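PDB 3MYR: nickel-dependent hydrogenase large subunit from Allochromatium vinosum, which oxidises molecular hydrogen at a nickel-iron centre and hands the electrons to an acceptor, probably recycling H2 that nitrogenase produces. Local coordinates for residues I10-G15 with E544-I549; Y32-M37 with H330-Y335; I96-I101 with A202-I207; A149-R154 with A187-L192; Y335-D340 with E347-L352. All coordinates share one frame; numbering follows the deposited sequence.

Contact 1: residues I10-G15 with E544-I549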
# COMPACT_ATOMS: atom_id res chain seq x y z
N ILE B 10 11.69 -8.30 -7.97
CA ILE B 10 12.03 -7.77 -6.68
C ILE B 10 10.89 -8.21 -5.76
O ILE B 10 9.73 -7.86 -5.99
CB ILE B 10 12.10 -6.20 -6.75
CG1 ILE B 10 13.21 -5.79 -7.79
CG2 ILE B 10 12.46 -5.55 -5.35
CD1 ILE B 10 14.64 -6.03 -7.24
N THR B 11 11.21 -8.88 -4.68
CA THR B 11 10.18 -9.21 -3.70
C THR B 11 10.28 -8.30 -2.47
O THR B 11 11.17 -7.47 -2.37
CB THR B 11 10.32 -10.67 -3.28
OG1 THR B 11 11.64 -10.86 -2.73
CG2 THR B 11 10.15 -11.63 -4.55
N ARG B 12 9.37 -8.47 -1.53
CA ARG B 12 9.32 -7.60 -0.36
C ARG B 12 9.22 -6.15 -0.76
O ARG B 12 9.84 -5.28 -0.14
CB ARG B 12 10.49 -7.89 0.59
CG ARG B 12 10.09 -9.12 1.44
CD ARG B 12 11.19 -9.51 2.43
NE ARG B 12 12.45 -9.89 1.76
CZ ARG B 12 13.61 -9.24 1.86
NH1 ARG B 12 13.76 -8.10 2.56
NH2 ARG B 12 14.70 -9.76 1.30
N ILE B 13 8.47 -5.91 -1.84
CA ILE B 13 7.91 -4.60 -2.10
C ILE B 13 6.42 -4.81 -2.37
O ILE B 13 5.92 -5.96 -2.36
CB ILE B 13 8.57 -3.95 -3.39
CG1 ILE B 13 8.31 -4.82 -4.65
CG2 ILE B 13 10.04 -3.84 -3.22
CD1 ILE B 13 8.59 -4.10 -5.99
N GLU B 14 5.73 -3.73 -2.68
CA GLU B 14 4.41 -3.85 -3.30
C GLU B 14 4.56 -3.80 -4.83
O GLU B 14 5.25 -2.95 -5.36
CB GLU B 14 3.52 -2.69 -2.85
CG GLU B 14 2.00 -2.91 -3.25
CD GLU B 14 1.77 -2.99 -4.78
OE1 GLU B 14 0.90 -3.83 -5.22
OE2 GLU B 14 2.46 -2.22 -5.53
N GLY B 15 3.98 -4.76 -5.53
CA GLY B 15 3.89 -4.69 -6.96
C GLY B 15 5.08 -5.24 -7.71
O GLY B 15 5.87 -6.01 -7.17
N GLU B 544 22.74 -6.50 -1.88
CA GLU B 544 23.08 -5.09 -1.80
C GLU B 544 22.11 -4.26 -2.60
O GLU B 544 21.84 -3.13 -2.26
CB GLU B 544 24.50 -4.83 -2.31
CG GLU B 544 25.65 -5.61 -1.55
CD GLU B 544 25.98 -6.99 -2.15
OE1 GLU B 544 27.12 -7.47 -1.94
OE2 GLU B 544 25.13 -7.62 -2.82
N ILE B 545 21.61 -4.80 -3.70
CA ILE B 545 20.60 -4.11 -4.47
C ILE B 545 19.31 -3.98 -3.63
O ILE B 545 18.73 -2.88 -3.51
CB ILE B 545 20.35 -4.84 -5.80
CG1 ILE B 545 21.48 -4.51 -6.78
CG2 ILE B 545 18.97 -4.43 -6.42
CD1 ILE B 545 21.39 -5.33 -8.16
N LEU B 546 18.91 -5.08 -3.00
CA LEU B 546 17.68 -5.13 -2.25
C LEU B 546 17.75 -4.13 -1.10
O LEU B 546 16.79 -3.47 -0.83
CB LEU B 546 17.43 -6.55 -1.72
CG LEU B 546 17.24 -7.66 -2.79
CD1 LEU B 546 16.93 -8.99 -2.09
CD2 LEU B 546 16.16 -7.33 -3.77
N ARG B 547 18.87 -4.07 -0.39
CA ARG B 547 18.91 -3.16 0.77
C ARG B 547 18.56 -1.74 0.37
O ARG B 547 17.80 -1.10 1.05
CB ARG B 547 20.33 -3.16 1.39
CG ARG B 547 20.55 -4.30 2.27
CD ARG B 547 22.01 -4.41 2.75
NE ARG B 547 22.11 -5.55 3.61
CZ ARG B 547 23.14 -5.87 4.38
NH1 ARG B 547 24.27 -5.17 4.35
NH2 ARG B 547 23.05 -6.94 5.14
N THR B 548 19.12 -1.27 -0.75
CA THR B 548 18.93 0.10 -1.21
C THR B 548 17.57 0.28 -1.87
O THR B 548 16.80 1.22 -1.50
CB THR B 548 20.07 0.54 -2.12
OG1 THR B 548 21.25 0.74 -1.33
CG2 THR B 548 19.78 1.90 -2.85
N ILE B 549 17.19 -0.67 -2.71
CA ILE B 549 15.85 -0.54 -3.35
C ILE B 549 14.76 -0.55 -2.23
O ILE B 549 13.89 0.29 -2.22
CB ILE B 549 15.62 -1.62 -4.46
CG1 ILE B 549 16.50 -1.36 -5.72
CG2 ILE B 549 14.15 -1.74 -4.88
CD1 ILE B 549 16.42 0.02 -6.32
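I10 and L546 mark the nearest backbone approach, with a generous 7.6 Å between I10 CA and L546 CA: I10-G15 is an irregular loop, whereas E544-I549 belongs to helix 543-551, where I549 N donates to I545 O over 2.8 Å. No hydrogen bond joins the two segments, and apolar side chains fill the gap. I10 points toward the helix and spends a different branch on each of two partners. Its longer arm slides past L546 in the opposite direction, bringing I10 CD1 to 4.0 Å from L546 CD2. With CG1 beside the backbone N (chi1 -61°), the other branch falls anti to that nitrogen and crosses I549 at about a right angle, I10 CG2 lying 4.2 Å from I549 CG2. L546 is used twice as well, since its CD1 comes obliquely to the guanidinium of R12, 4.1 Å from R12 NH2. The charged end of R12 is satisfied by other groups: NH1 reaches L111 O and forms a salt bridge with D115, while NE and NH2 bond to the carbonyls of Q46 and A47 of the small subunit. I10 and I549 also rest together on L17 and I19 of strand 17-24. This is a buried hydrophobic junction between the N-terminal antiparallel sheet and a helix near the C terminus, at the subunit interface, with the I549 side chain about 12 Å from the bound nickel-iron centre.

Contact 2: residues Y32-M37 with H330-Y335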
# COMPACT_ATOMS: atom_id res chain seq x y z
N TYR B 32 18.90 0.20 -14.15
CA TYR B 32 17.64 0.50 -14.84
C TYR B 32 16.50 -0.06 -13.98
O TYR B 32 16.59 -1.21 -13.48
CB TYR B 32 17.59 -0.10 -16.25
CG TYR B 32 18.73 0.37 -17.08
CD1 TYR B 32 18.59 1.46 -17.97
CD2 TYR B 32 19.99 -0.23 -16.96
CE1 TYR B 32 19.66 1.93 -18.69
CE2 TYR B 32 21.09 0.22 -17.71
CZ TYR B 32 20.91 1.32 -18.56
OH TYR B 32 21.97 1.77 -19.33
N SER B 33 15.49 0.80 -13.74
CA SER B 33 14.31 0.50 -12.92
C SER B 33 13.10 0.36 -13.87
O SER B 33 12.80 1.26 -14.66
CB SER B 33 14.04 1.66 -11.95
OG SER B 33 12.84 1.36 -11.25
N SER B 34 12.44 -0.79 -13.81
CA SER B 34 11.35 -1.10 -14.71
C SER B 34 10.12 -1.64 -13.98
O SER B 34 10.21 -2.68 -13.34
CB SER B 34 11.81 -2.17 -15.68
OG SER B 34 10.69 -2.54 -16.49
N GLY B 35 8.99 -0.95 -14.10
CA GLY B 35 7.66 -1.40 -13.56
C GLY B 35 6.97 -2.28 -14.61
O GLY B 35 6.85 -1.85 -15.76
N THR B 36 6.57 -3.50 -14.25
CA THR B 36 6.21 -4.48 -15.26
C THR B 36 4.73 -4.86 -15.10
O THR B 36 4.34 -5.94 -15.56
CB THR B 36 7.12 -5.77 -15.23
OG1 THR B 36 6.87 -6.49 -14.00
CG2 THR B 36 8.67 -5.41 -15.25
N MET B 37 3.89 -3.95 -14.58
CA MET B 37 2.43 -4.18 -14.58
C MET B 37 1.73 -2.83 -14.71
O MET B 37 2.15 -1.83 -14.07
CB MET B 37 1.98 -4.95 -13.34
CG MET B 37 0.48 -5.34 -13.32
SD MET B 37 -0.64 -3.99 -12.79
CE MET B 37 -0.56 -4.10 -10.96
N HIS B 330 11.49 7.22 -22.01
CA HIS B 330 11.86 5.80 -21.76
C HIS B 330 10.73 5.01 -21.06
O HIS B 330 11.01 4.12 -20.28
CB HIS B 330 13.14 5.71 -20.94
CG HIS B 330 14.37 6.04 -21.73
ND1 HIS B 330 15.00 7.26 -21.67
CD2 HIS B 330 15.03 5.32 -22.68
CE1 HIS B 330 16.05 7.26 -22.49
NE2 HIS B 330 16.09 6.09 -23.10
N SER B 331 9.47 5.33 -21.43
CA SER B 331 8.27 4.73 -20.83
C SER B 331 7.39 4.23 -21.97
O SER B 331 7.46 4.76 -23.09
CB SER B 331 7.49 5.77 -20.02
OG SER B 331 8.37 6.40 -19.07
N TRP B 332 6.55 3.24 -21.67
CA TRP B 332 5.71 2.59 -22.67
C TRP B 332 4.40 3.32 -22.94
O TRP B 332 3.32 2.74 -22.76
CB TRP B 332 5.51 1.16 -22.23
CG TRP B 332 6.77 0.37 -22.33
CD1 TRP B 332 7.65 0.35 -23.38
CD2 TRP B 332 7.27 -0.60 -21.38
NE1 TRP B 332 8.67 -0.54 -23.15
CE2 TRP B 332 8.48 -1.14 -21.93
CE3 TRP B 332 6.78 -1.11 -20.17
CZ2 TRP B 332 9.24 -2.15 -21.27
CZ3 TRP B 332 7.55 -2.12 -19.49
CH2 TRP B 332 8.76 -2.63 -20.06
N TYR B 333 4.50 4.58 -23.37
CA TYR B 333 3.36 5.46 -23.54
C TYR B 333 3.57 6.24 -24.85
O TYR B 333 4.73 6.42 -25.36
CB TYR B 333 3.22 6.47 -22.38
CG TYR B 333 2.84 5.81 -21.06
CD1 TYR B 333 3.85 5.43 -20.14
CD2 TYR B 333 1.51 5.47 -20.78
CE1 TYR B 333 3.53 4.77 -18.96
CE2 TYR B 333 1.18 4.80 -19.60
CZ TYR B 333 2.20 4.42 -18.71
OH TYR B 333 1.91 3.78 -17.51
N GLU B 334 2.45 6.72 -25.37
CA GLU B 334 2.47 7.61 -26.53
C GLU B 334 1.84 8.98 -26.13
O GLU B 334 0.79 9.04 -25.48
CB GLU B 334 1.66 6.92 -27.63
CG GLU B 334 1.95 7.35 -29.04
CD GLU B 334 3.27 6.78 -29.58
OE1 GLU B 334 3.99 7.56 -30.22
OE2 GLU B 334 3.57 5.57 -29.40
N TYR B 335 2.53 10.07 -26.45
CA TYR B 335 2.00 11.41 -26.26
C TYR B 335 1.69 11.98 -27.65
O TYR B 335 2.55 12.01 -28.53
CB TYR B 335 3.06 12.34 -25.61
CG TYR B 335 3.23 12.27 -24.11
CD1 TYR B 335 2.41 11.46 -23.31
CD2 TYR B 335 4.25 13.02 -23.48
CE1 TYR B 335 2.59 11.40 -21.92
CE2 TYR B 335 4.42 12.97 -22.10
CZ TYR B 335 3.57 12.17 -21.33
OH TYR B 335 3.70 12.17 -19.99
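W332 spans the distance to S34 and G35 single-handed, and the two atoms its indole meets are both oxygens, yet no hydrogen bond crosses between the segments. The six-membered end of the ring system does the touching: W332 CZ3 lies 3.8 Å from G35 O, and W332 CH2 lies 4.1 Å from S34 OG. Both oxygens come at the ring obliquely. The length of the side chain is needed, because the nearest pair of alpha carbons, S34 CA and S331 CA, stand 9.0 Å apart. W332 sits at the centre of an inverse gamma turn (phi -85°, psi 59°), over which Y333 N makes a weak bond to S331 O, and from this turn the side chain points toward the end of strand 27-35, an outermost strand of the N-terminal three-stranded antiparallel sheet. The aromatic thus joins a sheet edge to a loop, while polar links to both are supplied by a third segment, Y373-L376. S34 OG, carried anti to the backbone N (chi1 175°), bonds to Y373 O; G35 pairs through its backbone with W375, and its N also meets S374 OG. From the loop side, S331 OG bonds to L376 O and Y333 OH to W375 O. Just beyond the strand, T36 OG1 bonds to the carbonyl of T87 of the small subunit.

Contact 3: residues I96-I101 with A202-I207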
# COMPACT_ATOMS: atom_id res chain seq x y z
N ILE B 96 -4.62 9.71 8.62
CA ILE B 96 -3.34 9.77 7.91
C ILE B 96 -2.20 9.35 8.83
O ILE B 96 -1.39 8.50 8.46
CB ILE B 96 -3.05 11.18 7.31
CG1 ILE B 96 -4.05 11.49 6.22
CG2 ILE B 96 -1.52 11.35 6.82
CD1 ILE B 96 -4.11 13.05 5.91
N GLY B 97 -2.16 9.89 10.03
CA GLY B 97 -1.09 9.51 11.01
C GLY B 97 -1.17 7.99 11.27
O GLY B 97 -0.14 7.30 11.24
N ALA B 98 -2.36 7.45 11.48
CA ALA B 98 -2.51 5.98 11.74
C ALA B 98 -1.96 5.22 10.55
O ALA B 98 -1.37 4.12 10.72
CB ALA B 98 -3.98 5.56 11.96
N GLN B 99 -2.17 5.74 9.33
CA GLN B 99 -1.70 4.99 8.13
C GLN B 99 -0.14 4.99 8.06
O GLN B 99 0.49 3.98 7.68
CB GLN B 99 -2.28 5.64 6.85
CG GLN B 99 -1.66 5.08 5.55
CD GLN B 99 -1.88 3.55 5.42
OE1 GLN B 99 -2.89 3.04 5.87
NE2 GLN B 99 -0.93 2.83 4.79
N TYR B 100 0.49 6.16 8.27
CA TYR B 100 1.92 6.24 8.32
C TYR B 100 2.51 5.22 9.30
O TYR B 100 3.49 4.54 8.99
CB TYR B 100 2.38 7.62 8.86
CG TYR B 100 2.69 8.57 7.77
CD1 TYR B 100 1.65 9.24 7.07
CD2 TYR B 100 3.99 8.92 7.49
CE1 TYR B 100 1.93 10.23 6.11
CE2 TYR B 100 4.27 9.90 6.54
CZ TYR B 100 3.26 10.59 5.88
OH TYR B 100 3.61 11.61 4.94
N ILE B 101 1.97 5.21 10.51
CA ILE B 101 2.59 4.39 11.58
C ILE B 101 2.44 2.91 11.22
O ILE B 101 3.39 2.17 11.27
CB ILE B 101 1.94 4.75 12.87
CG1 ILE B 101 2.45 6.19 13.19
CG2 ILE B 101 2.43 3.83 14.01
CD1 ILE B 101 1.42 6.89 14.05
N ALA B 202 -4.95 -1.50 12.81
CA ALA B 202 -5.86 -1.34 11.69
C ALA B 202 -7.30 -1.07 12.12
O ALA B 202 -8.12 -0.59 11.30
CB ALA B 202 -5.83 -2.59 10.83
N LYS B 203 -7.66 -1.41 13.36
CA LYS B 203 -9.03 -1.12 13.88
C LYS B 203 -9.31 0.38 13.91
O LYS B 203 -10.46 0.80 13.91
CB LYS B 203 -9.12 -1.64 15.35
CG LYS B 203 -9.11 -3.17 15.40
CD LYS B 203 -9.19 -3.61 16.83
CE LYS B 203 -9.22 -5.16 16.84
NZ LYS B 203 -9.17 -5.46 18.32
N PHE B 204 -8.24 1.19 13.95
CA PHE B 204 -8.42 2.64 13.97
C PHE B 204 -9.11 3.12 12.67
O PHE B 204 -10.07 3.89 12.72
CB PHE B 204 -7.02 3.32 14.02
CG PHE B 204 -7.04 4.81 14.36
CD1 PHE B 204 -6.90 5.24 15.68
CD2 PHE B 204 -7.16 5.76 13.35
CE1 PHE B 204 -6.82 6.62 15.99
CE2 PHE B 204 -7.18 7.12 13.66
CZ PHE B 204 -6.95 7.55 14.98
N HIS B 205 -8.59 2.75 11.50
CA HIS B 205 -9.31 3.07 10.27
C HIS B 205 -10.74 2.45 10.20
O HIS B 205 -11.64 3.05 9.57
CB HIS B 205 -8.52 2.58 9.05
CG HIS B 205 -7.31 3.41 8.76
ND1 HIS B 205 -6.43 3.13 7.73
CD2 HIS B 205 -6.88 4.57 9.34
CE1 HIS B 205 -5.54 4.10 7.65
NE2 HIS B 205 -5.78 4.98 8.62
N ALA B 206 -10.97 1.33 10.87
CA ALA B 206 -12.31 0.72 10.74
C ALA B 206 -13.32 1.55 11.53
O ALA B 206 -14.45 1.77 11.08
CB ALA B 206 -12.27 -0.73 11.25
N ILE B 207 -12.89 2.12 12.65
CA ILE B 207 -13.80 2.95 13.42
C ILE B 207 -14.30 4.19 12.63
O ILE B 207 -15.49 4.40 12.50
CB ILE B 207 -13.21 3.34 14.78
CG1 ILE B 207 -13.06 2.09 15.66
CG2 ILE B 207 -14.09 4.46 15.50
CD1 ILE B 207 -12.23 2.36 16.99
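A98 wedges its methyl between two aromatic side chains, F204 and H205, in an antiparallel helix pair: the segments of helix 86-112 and helix 203-209 run at 156° to each other, their axes 9.9 Å apart at closest approach. A98 CB comes obliquely to both rings, 3.5 Å from F204 CD2 and 3.8 Å from H205 NE2. The F204 ring continues onto V242, I246 and M249 of helix 236-265. H205 also points toward helix 86-112 and offers Q99 a ring edge. The amide of Q99 and the imidazole are nearly coplanar, 27° apart, with the side chains crossing at about a right angle. Both ring nitrogens are engaged: NE2 with M95 O, one turn back on helix 86-112, and ND1 with N212 OD1. A leucine in place of H205 would probably leave the M95 carbonyl and N212 without this partner and break the polar link between the two helices. Q99 NE2 bonds to D103. The side chain of Q99 is about 7 Å from the bound nickel-iron centre. At the imidazole edge, Q99 OE1 sits near the ring plane, 3.4 Å from H205 CE1.

Contact 4: residues A149-R154 with A187-L192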
# COMPACT_ATOMS: atom_id res chain seq x y z
N ALA B 149 13.60 -18.12 23.84
CA ALA B 149 13.88 -19.55 23.63
C ALA B 149 12.66 -20.16 22.94
O ALA B 149 12.81 -20.96 22.04
CB ALA B 149 14.15 -20.29 25.02
N ASP B 150 11.45 -19.79 23.36
CA ASP B 150 10.21 -20.33 22.71
C ASP B 150 10.05 -19.82 21.28
O ASP B 150 9.73 -20.57 20.39
CB ASP B 150 8.94 -20.12 23.56
CG ASP B 150 9.01 -20.93 24.98
OD1 ASP B 150 8.13 -20.73 25.90
OD2 ASP B 150 9.99 -21.74 25.20
N THR B 151 10.38 -18.56 21.03
CA THR B 151 10.38 -18.07 19.66
C THR B 151 11.42 -18.78 18.80
O THR B 151 11.12 -19.26 17.70
CB THR B 151 10.72 -16.54 19.63
OG1 THR B 151 9.72 -15.87 20.40
CG2 THR B 151 10.69 -16.00 18.25
N GLN B 152 12.64 -18.86 19.30
CA GLN B 152 13.69 -19.56 18.56
C GLN B 152 13.28 -21.02 18.23
O GLN B 152 13.50 -21.53 17.10
CB GLN B 152 14.98 -19.53 19.41
CG GLN B 152 16.18 -20.26 18.81
CD GLN B 152 17.39 -20.15 19.72
OE1 GLN B 152 18.37 -19.45 19.38
NE2 GLN B 152 17.29 -20.71 20.90
N LYS B 153 12.71 -21.71 19.20
CA LYS B 153 12.30 -23.09 18.97
C LYS B 153 11.24 -23.25 17.86
O LYS B 153 11.32 -24.18 17.03
CB LYS B 153 11.86 -23.72 20.28
CG LYS B 153 11.00 -24.96 20.06
CD LYS B 153 11.70 -26.28 20.52
CE LYS B 153 11.62 -26.46 22.07
NZ LYS B 153 10.61 -25.51 22.70
N ARG B 154 10.29 -22.32 17.78
CA ARG B 154 9.30 -22.40 16.73
C ARG B 154 10.01 -22.22 15.37
O ARG B 154 9.64 -22.85 14.37
CB ARG B 154 8.28 -21.25 16.83
CG ARG B 154 7.17 -21.47 17.75
CD ARG B 154 6.10 -20.35 17.57
NE ARG B 154 4.98 -20.76 16.73
CZ ARG B 154 3.92 -19.97 16.51
NH1 ARG B 154 3.88 -18.74 17.06
NH2 ARG B 154 2.92 -20.39 15.76
N ALA B 187 15.24 -9.32 16.50
CA ALA B 187 14.51 -8.79 15.35
C ALA B 187 13.44 -9.74 14.84
O ALA B 187 12.36 -9.30 14.45
CB ALA B 187 15.48 -8.47 14.24
N VAL B 188 13.73 -11.04 14.78
CA VAL B 188 12.73 -12.01 14.41
C VAL B 188 11.53 -12.00 15.40
O VAL B 188 10.38 -12.07 14.97
CB VAL B 188 13.37 -13.45 14.42
CG1 VAL B 188 12.30 -14.50 14.46
CG2 VAL B 188 14.27 -13.63 13.16
N ALA B 189 11.80 -11.97 16.72
CA ALA B 189 10.71 -11.87 17.67
C ALA B 189 9.91 -10.59 17.40
O ALA B 189 8.67 -10.59 17.47
CB ALA B 189 11.27 -11.81 19.07
N HIS B 190 10.60 -9.49 17.12
CA HIS B 190 9.86 -8.23 16.90
C HIS B 190 9.06 -8.23 15.61
O HIS B 190 7.99 -7.61 15.54
CB HIS B 190 10.81 -7.03 16.92
CG HIS B 190 11.43 -6.80 18.26
ND1 HIS B 190 11.02 -7.45 19.42
CD2 HIS B 190 12.42 -5.95 18.63
CE1 HIS B 190 11.77 -7.03 20.44
NE2 HIS B 190 12.58 -6.09 19.99
N TYR B 191 9.61 -8.89 14.60
CA TYR B 191 8.87 -9.14 13.35
C TYR B 191 7.51 -9.78 13.66
O TYR B 191 6.46 -9.38 13.10
CB TYR B 191 9.74 -10.05 12.47
CG TYR B 191 9.17 -10.52 11.12
CD1 TYR B 191 9.72 -10.06 9.90
CD2 TYR B 191 8.18 -11.50 11.06
CE1 TYR B 191 9.27 -10.55 8.65
CE2 TYR B 191 7.68 -11.97 9.83
CZ TYR B 191 8.26 -11.52 8.62
OH TYR B 191 7.78 -12.01 7.41
N LEU B 192 7.51 -10.75 14.55
CA LEU B 192 6.26 -11.45 14.88
C LEU B 192 5.35 -10.56 15.75
O LEU B 192 4.13 -10.58 15.58
CB LEU B 192 6.57 -12.75 15.62
CG LEU B 192 7.17 -13.86 14.72
CD1 LEU B 192 7.71 -14.93 15.59
CD2 LEU B 192 6.16 -14.46 13.73
O HOH W 1 8.07 -13.65 19.00
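T151 and A189 lie where two helices cross almost perpendicularly, at 85°, with the axes of their segments 10.2 Å apart and T151 CA 6.5 Å from A189 CA. This near-orthogonal helix pair joins helix 145-160 to helix 181-201, far from the metal centres, and shows how one small residue can carry a crossing point. The methyl of T151 settles among three residues of the second helix. T151 CG2 meets L192 CD1 tip to tip at 4.1 Å, lies 4.2 Å from the backbone of A189 at its CA, and reaches V188 CG1 more loosely at 4.4 Å. The first torsion of T151 divides its labour: at chi1 -60° the methyl stands anti to the backbone N and faces the partner helix, while the hydroxyl turns back beside that nitrogen and donates to Y147 O one turn earlier in its own helix. L192 also packs on E30 of the small subunit, and R154, on the same helix as T151, forms salt bridges with D31 and D35 of that chain, so the crossing borders the small subunit. A water bridges the pair, donating to T151 OG1 at 3.1 Å and, weakly, to A189 O at 3.5 Å.

Contact 5: residues Y335-D340 with E347-L352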
# COMPACT_ATOMS: atom_id res chain seq x y z
N TYR B 335 2.53 10.07 -26.45
CA TYR B 335 2.00 11.41 -26.26
C TYR B 335 1.69 11.98 -27.65
O TYR B 335 2.55 12.01 -28.53
CB TYR B 335 3.06 12.34 -25.61
CG TYR B 335 3.23 12.27 -24.11
CD1 TYR B 335 2.41 11.46 -23.31
CD2 TYR B 335 4.25 13.02 -23.48
CE1 TYR B 335 2.59 11.40 -21.92
CE2 TYR B 335 4.42 12.97 -22.10
CZ TYR B 335 3.57 12.17 -21.33
OH TYR B 335 3.70 12.17 -19.99
N SER B 336 0.49 12.52 -27.82
CA SER B 336 0.10 13.17 -29.06
C SER B 336 0.92 14.41 -29.33
O SER B 336 1.05 14.81 -30.46
CB SER B 336 -1.40 13.53 -29.02
OG SER B 336 -1.59 14.53 -28.06
N VAL B 337 1.54 15.00 -28.30
CA VAL B 337 2.39 16.18 -28.57
C VAL B 337 3.80 15.76 -28.98
O VAL B 337 4.62 16.62 -29.30
CB VAL B 337 2.40 17.18 -27.38
CG1 VAL B 337 0.95 17.76 -27.14
CG2 VAL B 337 2.92 16.50 -26.09
N GLY B 338 4.11 14.46 -28.97
CA GLY B 338 5.48 14.02 -29.24
C GLY B 338 6.09 13.41 -28.00
O GLY B 338 5.91 13.94 -26.89
N ASN B 339 6.74 12.25 -28.17
CA ASN B 339 7.23 11.43 -27.05
C ASN B 339 8.47 11.95 -26.36
O ASN B 339 8.97 11.35 -25.41
CB ASN B 339 7.46 10.00 -27.51
CG ASN B 339 6.18 9.33 -27.94
OD1 ASN B 339 5.06 9.76 -27.54
ND2 ASN B 339 6.30 8.36 -28.85
N ASP B 340 8.94 13.09 -26.82
CA ASP B 340 10.05 13.78 -26.18
C ASP B 340 9.58 14.97 -25.30
O ASP B 340 10.39 15.56 -24.61
CB ASP B 340 11.07 14.23 -27.25
CG ASP B 340 10.46 15.25 -28.28
OD1 ASP B 340 11.26 15.96 -28.96
OD2 ASP B 340 9.20 15.30 -28.46
N GLU B 347 -2.61 18.36 -18.15
CA GLU B 347 -2.62 18.03 -19.59
C GLU B 347 -2.04 16.62 -19.83
O GLU B 347 -1.69 16.26 -20.96
CB GLU B 347 -1.78 19.04 -20.34
CG GLU B 347 -2.39 20.42 -20.26
CD GLU B 347 -1.43 21.51 -20.74
OE1 GLU B 347 -1.83 22.25 -21.66
OE2 GLU B 347 -0.27 21.61 -20.20
N GLY B 348 -2.03 15.81 -18.77
CA GLY B 348 -1.38 14.48 -18.83
C GLY B 348 -2.10 13.61 -19.82
O GLY B 348 -3.28 13.81 -20.07
N GLN B 349 -1.41 12.58 -20.31
CA GLN B 349 -2.06 11.64 -21.24
C GLN B 349 -1.57 10.26 -20.86
O GLN B 349 -0.37 10.13 -20.48
CB GLN B 349 -1.60 11.91 -22.69
CG GLN B 349 -2.05 13.23 -23.28
CD GLN B 349 -1.52 13.42 -24.72
OE1 GLN B 349 -1.27 12.45 -25.45
NE2 GLN B 349 -1.39 14.68 -25.13
N THR B 350 -2.45 9.26 -20.97
CA THR B 350 -2.13 7.89 -20.54
C THR B 350 -2.60 6.98 -21.68
O THR B 350 -3.73 6.47 -21.66
CB THR B 350 -2.77 7.54 -19.15
OG1 THR B 350 -2.34 8.51 -18.18
CG2 THR B 350 -2.28 6.19 -18.66
N ASN B 351 -1.79 6.94 -22.75
CA ASN B 351 -2.08 6.10 -23.91
C ASN B 351 -1.04 4.97 -23.90
O ASN B 351 0.14 5.23 -24.14
CB ASN B 351 -1.96 6.89 -25.23
CG ASN B 351 -2.83 8.17 -25.24
OD1 ASN B 351 -4.03 8.10 -25.02
ND2 ASN B 351 -2.21 9.32 -25.47
N LEU B 352 -1.45 3.76 -23.59
CA LEU B 352 -0.50 2.64 -23.35
C LEU B 352 0.11 2.19 -24.67
O LEU B 352 -0.62 1.92 -25.60
CB LEU B 352 -1.20 1.43 -22.71
CG LEU B 352 -2.09 1.67 -21.47
CD1 LEU B 352 -2.47 0.32 -20.79
CD2 LEU B 352 -1.32 2.49 -20.48
O HOH W 2 1.14 12.51 -18.75
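Q349 reaches across to S336 in a polar loop-to-loop contact, partly buried, within the long connection between strands 324-327 and 378-381. Its amide addresses the serine through both ends. S336 N donates to Q349 OE1 at 3.0 Å with a nearly straight N-H...O angle of 173°, and Q349 NE2 returns a more bent bond to S336 OG at 2.9 Å. Extended beyond CG (chi2 179°), the glutamine chain spans the gap, and the paired bonds limit the amide's rotation. The serine sits in a type I beta turn from Y335 to G338, closed by G338 N to Y335 O over 2.9 Å and steadied by N339 OD1, which accepts from Y335 N. An alanine instead of Q349 would probably leave S336 N without its acceptor and the turn freer to move. The Y335 ring crosses the Q349 side chain at a slant, its plane 56° from the amide, and turns an edge to the Q349 carbonyl, Y335 CE1 lying 3.5 Å from Q349 O, which bonds to K377 NZ. A water donates to Y335 OH at 2.9 Å and accepts from Q349 N at 3.0 Å. Neighbouring elements hold several of the polar groups. Y335 OH bonds to E326 O of strand 324-327, G348 O to N503 on strand 500-507, and T350 OG1 to Q505 of that strand and to E42 of helix 41-44, a magnesium ligand.

In the fold
From the N terminus, contact 1 opens first and closes last, bringing the loop after strand 5-7 to helix 543-551 and enclosing all the others. Inside it, contact 2 ties the end of strand 27-35 to the loop at 330-335. Contact 3 nests within that, pairing helix 86-112 with helix 203-209, and contact 4 nests deeper still, joining helix 145-160 to helix 181-201. Contact 5 follows contact 2 in series as a short local loop. None of the loops cross. Contacts 2 and 5 share Y335 and touch through E334 with N339 and N351, whereas the centres of contacts 4 and 5 are 51 Å apart, on opposite sides of the chain's centre.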